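Local atomic coordinates of HI1317 (Haemophilus influenzae, PDB entry 1JOV), a protein that probably interconverts the alpha and beta anomers of D-glucose 6-phosphate, as a member of the glucose-6-phosphate 1-epimerase family. Residues A[168-173]-A[179-184]; A[161-166]-A[223-228]; A[45-48]-A[53-56]; A[135-140]-A[145-150]. All blocks are in the same frame, centred on the assembly; numbering follows the deposited sequence. Where two conformers were deposited one is given.

Contact 1 of 4, residues A[168-173]-A[179-184]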
loop_
_atom_site.group_PDB
_atom_site.type_symbol
_atom_site.label_atom_id
_atom_site.label_comp_id
_atom_site.label_asym_id
_atom_site.label_seq_id
_atom_site.Cartn_x
_atom_site.Cartn_y
_atom_site.Cartn_z
ATOM N N GLU A 168 -16.273 -6.393 15.265
ATOM C CA GLU A 168 -16.162 -5.921 16.625
ATOM C C GLU A 168 -15.197 -6.806 17.416
ATOM O O GLU A 168 -15.139 -6.744 18.628
ATOM C CB GLU A 168 -17.532 -5.815 17.287
ATOM C CG GLU A 168 -18.562 -5.008 16.484
ATOM C CD GLU A 168 -19.777 -4.669 17.330
ATOM O OE1 GLU A 168 -19.548 -4.318 18.508
ATOM O OE2 GLU A 168 -20.938 -4.769 16.840
ATOM N N THR A 169 -14.446 -7.660 16.715
ATOM C CA THR A 169 -13.360 -8.355 17.355
ATOM C C THR A 169 -12.174 -8.455 16.345
ATOM O O THR A 169 -12.354 -8.374 15.136
ATOM C CB THR A 169 -13.793 -9.770 17.771
ATOM O OG1 THR A 169 -12.674 -10.510 18.271
ATOM C CG2 THR A 169 -14.151 -10.615 16.604
ATOM N N CYS A 170 -10.995 -8.743 16.869
ATOM C CA CYS A 170 -9.814 -8.863 16.040
ATOM C C CYS A 170 -8.791 -9.540 16.886
ATOM O O CYS A 170 -8.932 -9.623 18.122
ATOM C CB CYS A 170 -9.293 -7.456 15.621
ATOM S SG CYS A 170 -8.618 -6.391 16.962
ATOM N N PHE A 171 -7.725 -9.972 16.239
ATOM C CA PHE A 171 -6.604 -10.577 16.924
ATOM C C PHE A 171 -5.570 -9.484 17.128
ATOM O O PHE A 171 -5.194 -8.792 16.156
ATOM C CB PHE A 171 -6.034 -11.735 16.097
ATOM C CG PHE A 171 -4.929 -12.490 16.779
ATOM C CD1 PHE A 171 -5.250 -13.461 17.752
ATOM C CD2 PHE A 171 -3.618 -12.298 16.465
ATOM C CE1 PHE A 171 -4.246 -14.192 18.390
ATOM C CE2 PHE A 171 -2.611 -13.008 17.078
ATOM C CZ PHE A 171 -2.925 -13.974 18.060
ATOM N N ASN A 172 -5.129 -9.307 18.380
ATOM C CA ASN A 172 -4.146 -8.283 18.781
ATOM C C ASN A 172 -2.734 -8.848 18.767
ATOM O O ASN A 172 -2.380 -9.625 19.647
ATOM C CB ASN A 172 -4.492 -7.709 20.197
ATOM C CG ASN A 172 -3.700 -6.443 20.556
ATOM O OD1 ASN A 172 -2.620 -6.161 20.007
ATOM N ND2 ASN A 172 -4.221 -5.701 21.541
ATOM N N SER A 173 -1.931 -8.471 17.773
ATOM C CA SER A 173 -0.598 -9.029 17.601
ATOM C C SER A 173 0.302 -8.522 18.677
ATOM O O SER A 173 1.393 -9.050 18.894
ATOM C CB SER A 173 -0.008 -8.680 16.219
ATOM O OG SER A 173 -0.899 -9.117 15.218
ATOM N N GLU A 179 -9.299 -10.042 20.958
ATOM C CA GLU A 179 -9.959 -9.006 21.780
ATOM C C GLU A 179 -11.189 -8.384 21.127
ATOM O O GLU A 179 -11.358 -8.354 19.882
ATOM C CB GLU A 179 -9.000 -7.892 22.193
ATOM C CG GLU A 179 -7.889 -8.310 23.147
ATOM C CD GLU A 179 -6.825 -7.243 23.313
ATOM O OE1 GLU A 179 -6.941 -6.203 22.629
ATOM O OE2 GLU A 179 -5.873 -7.446 24.113
ATOM N N ASN A 180 -12.063 -7.849 21.973
ATOM C CA ASN A 180 -13.275 -7.232 21.466
ATOM C C ASN A 180 -13.011 -5.795 21.119
ATOM O O ASN A 180 -12.128 -5.177 21.730
ATOM C CB ASN A 180 -14.336 -7.308 22.540
ATOM C CG ASN A 180 -15.361 -8.389 22.250
ATOM O OD1 ASN A 180 -16.511 -8.100 21.801
ATOM N ND2 ASN A 180 -14.948 -9.653 22.463
ATOM N N VAL A 181 -13.731 -5.256 20.117
ATOM C CA VAL A 181 -13.505 -3.869 19.671
ATOM C C VAL A 181 -14.684 -3.145 19.053
ATOM O O VAL A 181 -15.565 -3.735 18.438
ATOM C CB VAL A 181 -12.392 -3.803 18.600
ATOM C CG1 VAL A 181 -11.053 -4.248 19.176
ATOM C CG2 VAL A 181 -12.766 -4.642 17.387
ATOM N N PRO A 182 -14.674 -1.822 19.261
ATOM C CA PRO A 182 -15.661 -0.847 18.794
ATOM C C PRO A 182 -15.719 -0.657 17.279
ATOM O O PRO A 182 -14.693 -0.739 16.565
ATOM C CB PRO A 182 -15.141 0.446 19.436
ATOM C CG PRO A 182 -14.403 -0.018 20.594
ATOM C CD PRO A 182 -13.635 -1.175 20.071
ATOM N N SER A 183 -16.895 -0.372 16.764
ATOM C CA SER A 183 -16.967 -0.045 15.359
ATOM C C SER A 183 -18.028 1.024 15.204
ATOM O O SER A 183 -19.196 0.752 15.416
ATOM C CB SER A 183 -17.250 -1.281 14.501
ATOM O OG SER A 183 -17.536 -0.898 13.168
ATOM N N PRO A 184 -17.642 2.227 14.791
ATOM C CA PRO A 184 -16.276 2.562 14.348
ATOM C C PRO A 184 -15.205 2.436 15.399
ATOM O O PRO A 184 -15.464 2.227 16.629
ATOM C CB PRO A 184 -16.430 4.010 13.864
ATOM C CG PRO A 184 -17.898 4.152 13.563
ATOM C CD PRO A 184 -18.530 3.395 14.696
#
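Asn172 and Glu179 meet through their side chains beside a short antiparallel backbone pairing. Traced outward, the Asn172 CB lies 3.8 Å from Glu179 OE1, and CG keeps much the same separation from that oxygen. At the tip the amide divides its work: OD1 accepts from the backbone N of Leu174, while ND2 donates to Glu179 OE1 at 3.0 Å in a nearly straight bond (170°). The acceptor lies in the amide plane, whereas the donor stands above the carboxylate plane, and the two flat groups are almost perpendicular (89°). The other carboxylate oxygen, OE2, accepts from Asn175 ND2, so both carboxylate oxygens of Glu179 are tied to amide groups of the hairpin.

Cys170 and Glu179 form an antiparallel hydrogen-bonded pair, with Glu179 N to Cys170 O at 2.9 Å and Cys170 N to Glu179 O at 3.1 Å. Glu179 O is gripped twice, because Thr169 OG1 also reaches it, at 3.0 Å, from above the carbonyl plane. That hydroxyl is set beside its own carbonyl carbon (chi1 174°) and bonds to Gln178 NE2 as well. Next along, Thr169 and Asn180 are the non-hydrogen-bonded pair. On the Cys170 side, Val181 puts CG1 3.9 Å from Cys170 SG, against the sulfur of the Cys170–Cys193 disulfide. This is a beta hairpin at the edge of the seven-stranded antiparallel sheet, stitched by that disulfide to neighbouring strand 191-196.

Contact 2 of 4, residues A[161-166]-A[223-228]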
loop_
_atom_site.group_PDB
_atom_site.type_symbol
_atom_site.label_atom_id
_atom_site.label_comp_id
_atom_site.label_asym_id
_atom_site.label_seq_id
_atom_site.Cartn_x
_atom_site.Cartn_y
_atom_site.Cartn_z
ATOM N N VAL A 161 -9.396 10.504 13.434
ATOM C CA VAL A 161 -9.828 9.533 12.427
ATOM C C VAL A 161 -10.784 8.450 12.998
ATOM O O VAL A 161 -10.612 8.001 14.130
ATOM C CB VAL A 161 -8.595 8.847 11.797
ATOM C CG1 VAL A 161 -9.024 7.618 11.023
ATOM C CG2 VAL A 161 -7.843 9.811 10.905
ATOM N N GLU A 162 -11.797 8.014 12.201
ATOM C CA GLU A 162 -12.529 6.824 12.625
ATOM C C GLU A 162 -12.454 5.859 11.488
ATOM O O GLU A 162 -12.555 6.236 10.324
ATOM C CB GLU A 162 -14.006 7.039 12.998
ATOM C CG GLU A 162 -14.295 8.202 13.935
ATOM C CD GLU A 162 -15.792 8.518 13.995
ATOM O OE1 GLU A 162 -16.634 7.588 13.875
ATOM O OE2 GLU A 162 -16.165 9.703 14.131
ATOM N N VAL A 163 -12.383 4.596 11.885
ATOM C CA VAL A 163 -12.309 3.482 10.986
ATOM C C VAL A 163 -13.675 2.797 11.039
ATOM O O VAL A 163 -14.066 2.263 12.072
ATOM C CB VAL A 163 -11.222 2.532 11.411
ATOM C CG1 VAL A 163 -11.049 1.566 10.279
ATOM C CG2 VAL A 163 -9.837 3.272 11.577
ATOM N N GLN A 164 -14.391 2.878 9.943
ATOM C CA GLN A 164 -15.712 2.301 9.812
ATOM C C GLN A 164 -15.746 0.971 9.082
ATOM O O GLN A 164 -15.004 0.770 8.106
ATOM C CB GLN A 164 -16.602 3.254 9.032
ATOM C CG GLN A 164 -16.500 4.736 9.417
ATOM C CD GLN A 164 -17.389 5.637 8.563
ATOM O OE1 GLN A 164 -17.977 6.607 9.072
ATOM N NE2 GLN A 164 -17.479 5.342 7.268
ATOM N N GLY A 165 -16.618 0.063 9.533
ATOM C CA GLY A 165 -16.812 -1.174 8.799
ATOM C C GLY A 165 -16.023 -2.406 9.182
ATOM O O GLY A 165 -16.255 -3.465 8.613
ATOM N N LEU A 166 -15.132 -2.322 10.169
ATOM C CA LEU A 166 -14.457 -3.535 10.611
ATOM C C LEU A 166 -15.265 -4.295 11.697
ATOM O O LEU A 166 -16.175 -3.739 12.299
ATOM C CB LEU A 166 -13.025 -3.181 11.070
ATOM C CG LEU A 166 -12.035 -2.788 9.944
ATOM C CD1 LEU A 166 -10.732 -2.255 10.537
ATOM C CD2 LEU A 166 -11.767 -3.983 9.033
ATOM N N PHE A 223 -7.662 -8.280 7.330
ATOM C CA PHE A 223 -7.448 -6.834 7.205
ATOM C C PHE A 223 -6.613 -6.453 8.412
ATOM O O PHE A 223 -7.023 -6.703 9.538
ATOM C CB PHE A 223 -8.732 -5.972 7.218
ATOM C CG PHE A 223 -9.633 -6.098 6.048
ATOM C CD1 PHE A 223 -9.112 -5.960 4.749
ATOM C CD2 PHE A 223 -11.005 -6.313 6.208
ATOM C CE1 PHE A 223 -9.914 -6.085 3.642
ATOM C CE2 PHE A 223 -11.829 -6.445 5.107
ATOM C CZ PHE A 223 -11.273 -6.339 3.843
ATOM N N VAL A 224 -5.438 -5.855 8.202
ATOM C CA VAL A 224 -4.564 -5.512 9.304
ATOM C C VAL A 224 -4.661 -3.986 9.577
ATOM O O VAL A 224 -4.495 -3.137 8.669
ATOM C CB VAL A 224 -3.108 -5.923 8.956
ATOM C CG1 VAL A 224 -2.099 -5.538 10.049
ATOM C CG2 VAL A 224 -2.975 -7.440 8.695
ATOM N N LEU A 225 -4.968 -3.602 10.809
ATOM C CA LEU A 225 -5.090 -2.176 11.100
ATOM C C LEU A 225 -3.894 -1.880 11.947
ATOM O O LEU A 225 -3.684 -2.574 12.944
ATOM C CB LEU A 225 -6.367 -1.916 11.878
ATOM C CG LEU A 225 -6.652 -0.453 12.229
ATOM C CD1 LEU A 225 -6.896 0.396 10.996
ATOM C CD2 LEU A 225 -7.916 -0.457 13.146
ATOM N N TRP A 226 -3.082 -0.872 11.554
ATOM C CA TRP A 226 -1.800 -0.627 12.242
ATOM C C TRP A 226 -1.377 0.850 12.328
ATOM O O TRP A 226 -1.405 1.554 11.349
ATOM C CB TRP A 226 -0.646 -1.304 11.543
ATOM C CG TRP A 226 0.702 -1.044 12.135
ATOM C CD1 TRP A 226 1.129 -1.316 13.428
ATOM C CD2 TRP A 226 1.794 -0.337 11.507
ATOM N NE1 TRP A 226 2.425 -0.906 13.595
ATOM C CE2 TRP A 226 2.870 -0.326 12.420
ATOM C CE3 TRP A 226 2.004 0.195 10.209
ATOM C CZ2 TRP A 226 4.077 0.280 12.123
ATOM C CZ3 TRP A 226 3.221 0.801 9.911
ATOM C CH2 TRP A 226 4.258 0.811 10.836
ATOM N N ASN A 227 -0.947 1.292 13.529
ATOM C CA ASN A 227 -0.391 2.643 13.784
ATOM C C ASN A 227 0.600 2.439 14.920
ATOM O O ASN A 227 0.234 1.899 15.955
ATOM C CB ASN A 227 -1.489 3.691 14.092
ATOM C CG ASN A 227 -0.905 5.131 14.237
ATOM O OD1 ASN A 227 -0.114 5.383 15.174
ATOM N ND2 ASN A 227 -1.182 6.014 13.264
ATOM N N PRO A 228 1.862 2.734 14.694
ATOM C CA PRO A 228 2.906 2.406 15.652
ATOM C C PRO A 228 2.842 3.341 16.892
ATOM O O PRO A 228 3.486 3.069 17.919
ATOM C CB PRO A 228 4.197 2.677 14.862
ATOM C CG PRO A 228 3.822 3.723 13.864
ATOM C CD PRO A 228 2.403 3.443 13.527
#
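Leu166 and Leu225 touch across the gap between two backbones that share no hydrogen bond. Each ends in a fork, and the prongs are divided between different neighbours. Leu166 sends CD2 to Phe223, 3.7 Å from ring atom CD2 and 4.1 Å from CB, approaching the ring obliquely, while its other methyl, CD1, comes to 4.2 Å from Leu225 CD2. The Leu166 fork is thereby the bump that enters the notch between the side chains of Phe223 and Leu225, which project from the same side of strand 222-227.

The complementary bump is Leu225, whose fork spans Val163 and Leu166. Its CD1 meets Val163 CG2 tip to tip at 4.2 Å. With CG swung away from the backbone N (chi1 -179°), Leu225 carries its two methyls across the gap that separates CA of Val163 from CA of Leu225, 9.2 Å wide. Strand 161-164 is an outermost strand of the eight-stranded sheet and strand 222-227 an inner strand of the seven-stranded one, so this is the face-to-face packing of a beta sandwich, in keeping with the galactose mutarotase-like fold of the family. Tyr195 from strand 191-196 touches both Leu166 and Leu225. At the other end, the Phe223 ring meets that of His217, and its side chain is about 6 Å from that of Glu248, a predicted active-site residue.

Contact 3 of 4, residues A[45-48]-A[53-56]. With TRS (2-amino-2-hydroxymethyl-propane-1,3-diol), chain C.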
loop_
_atom_site.group_PDB
_atom_site.type_symbol
_atom_site.label_atom_id
_atom_site.label_comp_id
_atom_site.label_asym_id
_atom_site.label_seq_id
_atom_site.Cartn_x
_atom_site.Cartn_y
_atom_site.Cartn_z
ATOM N N TRP A 45 -0.527 9.152 -4.533
ATOM C CA TRP A 45 -1.690 9.149 -5.433
ATOM C C TRP A 45 -2.582 10.324 -5.059
ATOM O O TRP A 45 -3.099 10.366 -3.953
ATOM C CB TRP A 45 -2.450 7.787 -5.489
ATOM C CG TRP A 45 -3.709 7.918 -6.266
ATOM C CD1 TRP A 45 -3.856 8.313 -7.570
ATOM C CD2 TRP A 45 -5.033 7.652 -5.774
ATOM N NE1 TRP A 45 -5.186 8.269 -7.931
ATOM C CE2 TRP A 45 -5.931 7.974 -6.810
ATOM C CE3 TRP A 45 -5.551 7.259 -4.543
ATOM C CZ2 TRP A 45 -7.303 7.796 -6.668
ATOM C CZ3 TRP A 45 -6.932 7.113 -4.388
ATOM C CH2 TRP A 45 -7.775 7.434 -5.441
ATOM N N LYS A 46 -2.731 11.283 -5.957
ATOM C CA LYS A 46 -3.576 12.438 -5.612
ATOM C C LYS A 46 -4.569 12.560 -6.765
ATOM O O LYS A 46 -4.246 13.031 -7.864
ATOM C CB LYS A 46 -2.707 13.665 -5.448
ATOM C CG LYS A 46 -3.357 14.822 -4.697
ATOM C CD LYS A 46 -2.288 15.948 -4.490
ATOM C CE LYS A 46 -2.889 17.221 -3.916
ATOM N NZ LYS A 46 -1.871 18.322 -3.757
ATOM N N PRO A 47 -5.746 11.997 -6.587
ATOM C CA PRO A 47 -6.765 12.083 -7.651
ATOM C C PRO A 47 -7.251 13.571 -7.810
ATOM O O PRO A 47 -7.072 14.417 -6.982
ATOM C CB PRO A 47 -7.906 11.257 -7.154
ATOM C CG PRO A 47 -7.578 10.886 -5.785
ATOM C CD PRO A 47 -6.159 11.192 -5.454
ATOM N N GLN A 48 -7.822 13.842 -8.950
ATOM C CA GLN A 48 -8.159 15.239 -9.328
ATOM C C GLN A 48 -8.998 15.891 -8.227
ATOM O O GLN A 48 -9.999 15.333 -7.743
ATOM C CB GLN A 48 -8.866 15.229 -10.666
ATOM C CG GLN A 48 -8.841 16.523 -11.422
ATOM C CD GLN A 48 -7.457 17.007 -11.679
ATOM O OE1 GLN A 48 -7.093 18.017 -11.100
ATOM N NE2 GLN A 48 -6.653 16.292 -12.536
ATOM N N ASP A 53 -2.459 14.403 -0.781
ATOM C CA ASP A 53 -2.163 13.087 -1.281
ATOM C C ASP A 53 -3.010 12.047 -0.502
ATOM O O ASP A 53 -3.216 12.196 0.704
ATOM C CB ASP A 53 -0.658 12.783 -1.095
ATOM C CG ASP A 53 -0.044 11.659 -1.937
ATOM O OD1 ASP A 53 -0.763 10.676 -2.207
ATOM O OD2 ASP A 53 1.142 11.776 -2.326
ATOM N N VAL A 54 -3.485 11.004 -1.168
ATOM C CA VAL A 54 -4.197 9.923 -0.488
ATOM C C VAL A 54 -3.270 9.026 0.302
ATOM O O VAL A 54 -3.688 8.427 1.343
ATOM C CB VAL A 54 -5.040 9.087 -1.463
ATOM C CG1 VAL A 54 -5.639 7.909 -0.766
ATOM C CG2 VAL A 54 -6.156 9.950 -2.027
ATOM N N LEU A 55 -2.005 8.881 -0.163
ATOM C CA LEU A 55 -1.090 7.986 0.508
ATOM C C LEU A 55 -0.018 8.736 1.327
ATOM O O LEU A 55 0.371 9.882 0.978
ATOM C CB LEU A 55 -0.376 7.159 -0.547
ATOM C CG LEU A 55 -1.339 6.262 -1.331
ATOM C CD1 LEU A 55 -0.544 5.588 -2.414
ATOM C CD2 LEU A 55 -1.952 5.188 -0.446
ATOM N N TRP A 56 0.465 8.097 2.347
ATOM C CA TRP A 56 1.523 8.722 3.112
ATOM C C TRP A 56 2.866 8.125 2.795
ATOM O O TRP A 56 3.025 6.878 2.600
ATOM C CB TRP A 56 1.187 8.531 4.612
ATOM C CG TRP A 56 2.226 8.983 5.594
ATOM C CD1 TRP A 56 2.230 10.240 6.260
ATOM C CD2 TRP A 56 3.248 8.213 6.200
ATOM N NE1 TRP A 56 3.295 10.301 7.116
ATOM C CE2 TRP A 56 3.928 9.076 7.128
ATOM C CE3 TRP A 56 3.745 6.938 5.999
ATOM C CZ2 TRP A 56 5.032 8.653 7.851
ATOM C CZ3 TRP A 56 4.873 6.507 6.692
ATOM C CH2 TRP A 56 5.480 7.359 7.658
HETATM C C TRS C . 1.006 17.016 -1.157
HETATM C C1 TRS C . 0.864 16.054 -0.006
HETATM C C2 TRS C . -0.406 17.335 -1.620
HETATM C C3 TRS C . 1.790 16.399 -2.313
HETATM N N TRS C . 1.685 18.238 -0.694
HETATM O O1 TRS C . -0.517 16.097 0.237
HETATM O O2 TRS C . -0.907 18.509 -1.010
HETATM O O3 TRS C . 0.967 16.343 -3.464
#
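With CG turned away from its own backbone N (chi1 -161°), Asp53 swings its carboxylate back toward the strand, where OD1 accepts from Trp45 N at 2.8 Å; a similar first torsion in Trp45 (172°) lays the indole alongside Val54, the two side chains pointing the same way. The Trp45 N-H comes in on the syn side of OD1, 24° out of the carboxylate plane. From the opposite face, Leu55 N reaches the same oxygen at 3.0 Å, and this bond two residues on makes an Asx turn. The turn opens the 53-56 segment as the chain comes back from the end of strand 41-47. OD2 is held by Ser44 OG, which helps fix the rotation of the carboxylate.

One bond between backbones, Val54 N to Trp45 O at 2.9 Å, draws the segments together. Val54 CB then sits 3.6 Å from Trp45 CE3, meeting the ring obliquely, while its CG2 lies 3.6 Å from Pro47 CD. That proline carbon in turn rests over the centre of the indole. Outside, Asp53 N donates to O1 of a Tris molecule, probably from the crystallisation liquor, at 2.8 Å, and Lys51 O also holds this molecule.

Contact 4 of 4, residues A[135-140]-A[145-150]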
loop_
_atom_site.group_PDB
_atom_site.type_symbol
_atom_site.label_atom_id
_atom_site.label_comp_id
_atom_site.label_asym_id
_atom_site.label_seq_id
_atom_site.Cartn_x
_atom_site.Cartn_y
_atom_site.Cartn_z
ATOM N N LEU A 135 -5.542 -1.292 -7.275
ATOM C CA LEU A 135 -4.271 -1.963 -7.272
ATOM C C LEU A 135 -4.457 -3.477 -7.014
ATOM O O LEU A 135 -5.043 -3.839 -5.997
ATOM C CB LEU A 135 -3.489 -1.343 -6.144
ATOM C CG LEU A 135 -2.042 -1.685 -6.049
ATOM C CD1 LEU A 135 -1.301 -0.607 -5.285
ATOM C CD2 LEU A 135 -1.852 -3.034 -5.397
ATOM N N THR A 136 -3.988 -4.309 -7.899
ATOM C CA THR A 136 -4.161 -5.769 -7.770
ATOM C C THR A 136 -2.815 -6.449 -7.803
ATOM O O THR A 136 -1.974 -6.068 -8.619
ATOM C CB THR A 136 -4.952 -6.322 -8.965
ATOM O OG1 THR A 136 -6.243 -5.726 -8.979
ATOM C CG2 THR A 136 -5.096 -7.825 -8.860
ATOM N N PHE A 137 -2.605 -7.404 -6.927
ATOM C CA PHE A 137 -1.394 -8.185 -6.891
ATOM C C PHE A 137 -1.734 -9.636 -7.258
ATOM O O PHE A 137 -2.700 -10.157 -6.720
ATOM C CB PHE A 137 -0.720 -8.189 -5.479
ATOM C CG PHE A 137 0.391 -9.193 -5.286
ATOM C CD1 PHE A 137 1.695 -8.860 -5.601
ATOM C CD2 PHE A 137 0.158 -10.493 -4.835
ATOM C CE1 PHE A 137 2.745 -9.785 -5.474
ATOM C CE2 PHE A 137 1.179 -11.429 -4.700
ATOM C CZ PHE A 137 2.493 -11.086 -5.019
ATOM N N THR A 138 -0.975 -10.299 -8.146
ATOM C CA THR A 138 -1.206 -11.705 -8.485
ATOM C C THR A 138 0.076 -12.428 -8.298
ATOM O O THR A 138 1.165 -12.009 -8.770
ATOM C CB THR A 138 -1.614 -11.869 -9.982
ATOM O OG1 THR A 138 -2.751 -10.991 -10.226
ATOM C CG2 THR A 138 -2.061 -13.368 -10.236
ATOM N N HIS A 139 -0.084 -13.622 -7.771
ATOM C CA HIS A 139 0.981 -14.549 -7.463
ATOM C C HIS A 139 1.144 -15.639 -8.531
ATOM O O HIS A 139 0.171 -16.299 -8.823
ATOM C CB HIS A 139 0.491 -15.224 -6.159
ATOM C CG HIS A 139 1.185 -16.472 -5.767
ATOM N ND1 HIS A 139 2.554 -16.618 -5.698
ATOM C CD2 HIS A 139 0.661 -17.656 -5.351
ATOM C CE1 HIS A 139 2.829 -17.832 -5.233
ATOM N NE2 HIS A 139 1.705 -18.494 -5.079
ATOM N N TYR A 140 2.355 -15.814 -9.048
ATOM C CA TYR A 140 2.624 -16.870 -9.989
ATOM C C TYR A 140 3.702 -17.794 -9.470
ATOM O O TYR A 140 4.410 -18.464 -10.241
ATOM C CB TYR A 140 3.039 -16.282 -11.337
ATOM C CG TYR A 140 1.860 -15.564 -12.004
ATOM C CD1 TYR A 140 0.731 -16.241 -12.420
ATOM C CD2 TYR A 140 1.929 -14.205 -12.210
ATOM C CE1 TYR A 140 -0.318 -15.520 -13.014
ATOM C CE2 TYR A 140 0.919 -13.495 -12.789
ATOM C CZ TYR A 140 -0.216 -14.134 -13.186
ATOM O OH TYR A 140 -1.250 -13.439 -13.763
ATOM N N ALA A 145 1.363 -18.954 -0.959
ATOM C CA ALA A 145 1.975 -17.755 -0.397
ATOM C C ALA A 145 1.038 -16.875 0.397
ATOM O O ALA A 145 -0.192 -16.885 0.183
ATOM C CB ALA A 145 2.603 -16.928 -1.496
ATOM N N GLN A 146 1.609 -16.083 1.280
ATOM C CA GLN A 146 0.874 -14.995 1.906
ATOM C C GLN A 146 1.176 -13.720 1.138
ATOM O O GLN A 146 2.217 -13.606 0.506
ATOM C CB GLN A 146 1.365 -14.805 3.325
ATOM C CG GLN A 146 1.235 -16.022 4.250
ATOM C CD GLN A 146 1.853 -15.706 5.614
ATOM O OE1 GLN A 146 3.099 -15.554 5.714
ATOM N NE2 GLN A 146 1.040 -15.735 6.674
ATOM N N ALA A 147 0.251 -12.755 1.181
ATOM C CA ALA A 147 0.558 -11.475 0.576
ATOM C C ALA A 147 -0.233 -10.421 1.282
ATOM O O ALA A 147 -1.279 -10.675 1.957
ATOM C CB ALA A 147 0.206 -11.518 -0.872
ATOM N N ALA A 148 0.180 -9.182 1.156
ATOM C CA ALA A 148 -0.554 -8.082 1.750
ATOM C C ALA A 148 -0.169 -6.823 1.019
ATOM O O ALA A 148 0.982 -6.633 0.636
ATOM C CB ALA A 148 -0.262 -7.936 3.238
ATOM N N LEU A 149 -1.136 -5.947 0.839
ATOM C CA LEU A 149 -1.008 -4.626 0.296
ATOM C C LEU A 149 -1.007 -3.759 1.533
ATOM O O LEU A 149 -2.060 -3.473 2.087
ATOM C CB LEU A 149 -2.100 -4.265 -0.693
ATOM C CG LEU A 149 -2.482 -5.399 -1.642
ATOM C CD1 LEU A 149 -3.783 -5.069 -2.375
ATOM C CD2 LEU A 149 -1.369 -5.670 -2.630
ATOM N N HIS A 150 0.140 -3.346 1.964
ATOM C CA HIS A 150 0.286 -2.670 3.247
ATOM C C HIS A 150 0.101 -1.150 3.192
ATOM O O HIS A 150 1.008 -0.360 3.485
ATOM C CB HIS A 150 1.642 -3.094 3.710
ATOM C CG HIS A 150 2.037 -2.791 5.153
ATOM N ND1 HIS A 150 2.025 -1.541 5.694
ATOM C CD2 HIS A 150 2.474 -3.638 6.120
ATOM C CE1 HIS A 150 2.502 -1.606 6.927
ATOM N NE2 HIS A 150 2.773 -2.855 7.187
#
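His139 presents one ring face to Ala145: the methyl CB stands 4.0 Å from the imidazole centroid and only 18° off the ring normal, a CH-pi contact. The ring is fixed by its polar atoms as well, ND1 bonding to Tyr77 OH and NE2 weakly to Glu143 O, so the methyl lies over an already anchored imidazole. Two residues back along the strand, Phe137 meets Ala147 CB obliquely, with CE2 nearest at 4.0 Å. The small alanines let both rings come in toward the opposite backbone.

The balance of size reverses at the far end. Leu149 supplies the bulk, its CD2 touching Leu135 CD2 and Phe137 CB, each at 3.9 Å. The two leucine side chains run past one another, pointing oppositely. A first torsion of 168° carries the Phe137 ring out across the gap.

The strand axes run nearly antiparallel (167°) and approach to 8.6 Å, with no hydrogen bond between the segments. Consecutive in the chain yet placed in different sheets, they pack through their side chains as the two layers of a beta sandwich of the galactose mutarotase-like fold, leading into His150, a predicted active-site residue.

Overall arrangement
Contacts 2, 3 and 4 are buried; 2 and 4 are wholly apolar between their segments. Each of these two packs a strand of the eight-stranded sheet on one of the seven-stranded sheet, and they touch where Trp226 CE3 comes 3.8 Å from His150 CE1. Contact 1 lies at the surface, on the outer hairpin of the seven-stranded sheet, and is mostly polar and backbone-bonded; it adjoins contact 2, Ser183 OG lying 3.3 Å from Leu166 O. Contact 3 mixes both chemistries, a carboxylate gripping backbone N-H groups together with indole packing, beside the end of the five-stranded sheet. It touches none of the others and lies across the chain's centre from contact 4.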